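Local coordinates for protein heme oxygenase (Chlamydomonas reinhardtii, PDB 4RAJ) that probably binds heme and oxidatively opens it to biliverdin, as heme oxygenases do, and is captured here in its heme-free form, at residues T21-K26 and Q209-H214. Sequence-based numbering, arbitrary orientation.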
loop_
_atom_site.group_PDB
_atom_site.type_symbol
_atom_site.label_atom_id
_atom_site.label_comp_id
_atom_site.label_asym_id
_atom_site.label_seq_id
_atom_site.Cartn_x
_atom_site.Cartn_y
_atom_site.Cartn_z
ATOM N N THR A 21 -4.115 17.259 0.490
ATOM C CA THR A 21 -2.930 16.492 0.861
ATOM C C THR A 21 -2.324 17.004 2.160
ATOM O O THR A 21 -1.898 16.222 2.997
ATOM C CB THR A 21 -1.850 16.531 -0.243
ATOM O OG1 THR A 21 -1.699 17.874 -0.714
ATOM C CG2 THR A 21 -2.231 15.626 -1.394
ATOM N N LYS A 22 -2.303 18.321 2.330
ATOM C CA LYS A 22 -1.695 18.905 3.512
ATOM C C LYS A 22 -2.595 18.715 4.727
ATOM O O LYS A 22 -2.114 18.486 5.835
ATOM C CB LYS A 22 -1.394 20.385 3.285
ATOM C CG LYS A 22 -0.427 20.965 4.298
ATOM C CD LYS A 22 0.765 21.637 3.612
ATOM C CE LYS A 22 0.465 23.079 3.236
ATOM N NZ LYS A 22 1.557 23.674 2.415
ATOM N N ARG A 23 -3.905 18.806 4.523
ATOM C CA ARG A 23 -4.823 18.556 5.626
ATOM C C ARG A 23 -4.715 17.109 6.097
ATOM O O ARG A 23 -4.734 16.836 7.295
ATOM C CB ARG A 23 -6.270 18.874 5.238
ATOM C CG ARG A 23 -7.249 18.619 6.391
ATOM C CD ARG A 23 -8.489 19.481 6.310
ATOM N NE ARG A 23 -9.593 18.788 5.661
ATOM C CZ ARG A 23 -10.637 18.262 6.300
ATOM N NH1 ARG A 23 -10.736 18.348 7.617
ATOM N NH2 ARG A 23 -11.591 17.652 5.607
ATOM N N LEU A 24 -4.590 16.179 5.156
ATOM C CA LEU A 24 -4.498 14.770 5.518
ATOM C C LEU A 24 -3.178 14.461 6.210
ATOM O O LEU A 24 -3.155 13.828 7.265
ATOM C CB LEU A 24 -4.675 13.879 4.286
ATOM C CG LEU A 24 -6.101 13.392 3.997
ATOM C CD1 LEU A 24 -7.089 14.547 3.958
ATOM C CD2 LEU A 24 -6.155 12.632 2.685
ATOM N N SER A 25 -2.080 14.928 5.625
ATOM C CA SER A 25 -0.762 14.661 6.197
ATOM C C SER A 25 -0.608 15.271 7.591
ATOM O O SER A 25 0.019 14.673 8.461
ATOM C CB SER A 25 0.334 15.171 5.262
ATOM O OG SER A 25 0.202 14.550 3.995
ATOM N N LYS A 26 -1.190 16.447 7.814
ATOM C CA LYS A 26 -1.195 17.038 9.155
ATOM C C LYS A 26 -1.987 16.192 10.138
ATOM O O LYS A 26 -1.576 15.999 11.282
ATOM C CB LYS A 26 -1.772 18.459 9.143
ATOM C CG LYS A 26 -0.830 19.515 8.596
ATOM C CD LYS A 26 -1.233 20.911 9.061
ATOM C CE LYS A 26 -2.636 21.272 8.609
ATOM N NZ LYS A 26 -3.029 22.638 9.051
ATOM N N GLN A 209 -14.598 12.543 4.665
ATOM C CA GLN A 209 -14.514 11.094 4.532
ATOM C C GLN A 209 -13.155 10.651 4.029
ATOM O O GLN A 209 -12.651 9.616 4.439
ATOM C CB GLN A 209 -15.582 10.570 3.585
ATOM C CG GLN A 209 -16.962 10.452 4.186
ATOM C CD GLN A 209 -17.941 9.840 3.215
ATOM O OE1 GLN A 209 -18.044 10.275 2.072
ATOM N NE2 GLN A 209 -18.655 8.815 3.657
ATOM N N LEU A 210 -12.572 11.427 3.123
ATOM C CA LEU A 210 -11.249 11.103 2.598
ATOM C C LEU A 210 -10.200 11.199 3.696
ATOM O O LEU A 210 -9.300 10.364 3.785
ATOM C CB LEU A 210 -10.897 12.033 1.429
ATOM C CG LEU A 210 -11.763 11.827 0.184
ATOM C CD1 LEU A 210 -11.642 13.007 -0.779
ATOM C CD2 LEU A 210 -11.353 10.524 -0.506
ATOM N N LEU A 211 -10.318 12.219 4.536
ATOM C CA LEU A 211 -9.483 12.329 5.735
ATOM C C LEU A 211 -9.647 11.081 6.600
ATOM O O LEU A 211 -8.660 10.474 7.011
ATOM C CB LEU A 211 -9.836 13.596 6.543
ATOM C CG LEU A 211 -9.134 13.776 7.899
ATOM C CD1 LEU A 211 -7.661 13.480 7.737
ATOM C CD2 LEU A 211 -9.324 15.188 8.431
ATOM N N SER A 212 -10.894 10.703 6.874
ATOM C CA SER A 212 -11.151 9.555 7.729
ATOM C C SER A 212 -10.567 8.278 7.135
ATOM O O SER A 212 -10.015 7.465 7.855
ATOM C CB SER A 212 -12.645 9.382 7.970
ATOM O OG SER A 212 -13.142 10.442 8.761
ATOM N N GLU A 213 -10.688 8.104 5.825
ATOM C CA GLU A 213 -10.215 6.877 5.208
ATOM C C GLU A 213 -8.686 6.825 5.173
ATOM O O GLU A 213 -8.110 5.751 5.278
ATOM C CB GLU A 213 -10.801 6.724 3.805
ATOM C CG GLU A 213 -12.290 6.360 3.844
ATOM C CD GLU A 213 -12.559 5.052 4.571
ATOM O OE1 GLU A 213 -11.789 4.078 4.381
ATOM O OE2 GLU A 213 -13.541 4.999 5.344
ATOM N N HIS A 214 -8.050 7.988 5.031
ATOM C CA HIS A 214 -6.589 8.131 5.120
ATOM C C HIS A 214 -6.097 7.631 6.496
ATOM O O HIS A 214 -5.167 6.835 6.584
ATOM C CB HIS A 214 -6.214 9.604 4.876
ATOM C CG HIS A 214 -4.769 9.942 5.099
ATOM N ND1 HIS A 214 -3.745 9.401 4.351
ATOM C CD2 HIS A 214 -4.187 10.814 5.960
ATOM C CE1 HIS A 214 -2.593 9.917 4.748
ATOM N NE2 HIS A 214 -2.832 10.767 5.731
#
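Leu24 reaches from helix 20-27 against Leu211 and His214 of helix 204-227, packing the first helix of the all-helical heme oxygenase fold against the last. The segment axes cross at 40° and come within 9.7 Å. Leu24 forks over the partner helix: CD1 lies 3.7 Å from Leu211 CA, while CD2 packs on His214 CB and CG. The side chains of Leu24 and Leu211 run past each other in opposite directions, with Leu24 CD1 3.9 Å from Leu211 CB. The CG of Leu211, anti to its backbone N (chi1 174°), carries CD2 over one face of the Arg23 guanidinium, 3.6 Å from Arg23 NH1. Bent at chi3, Arg23 also forms a salt bridge from NH2 to Asp208, one turn before Leu211. The His214 ring offers a face to Leu24 CB in a CH-pi contact, 4.0 Å from CB to the ring centroid. Both ring nitrogens are hydrogen-bonded, ND1 with Thr146 OG1 and NE2 with Ser28 OG, which should fix the rotation of the ring. Thr146 and Phe218, whose ring meets His214 edge-to-face, line the pocket that holds a polyether molecule in this heme-free crystal. Within helix 20-27, Thr21 O is gripped from opposite faces of its carbonyl plane by Ser25 N and by Ser25 OG, the latter at 2.9 Å.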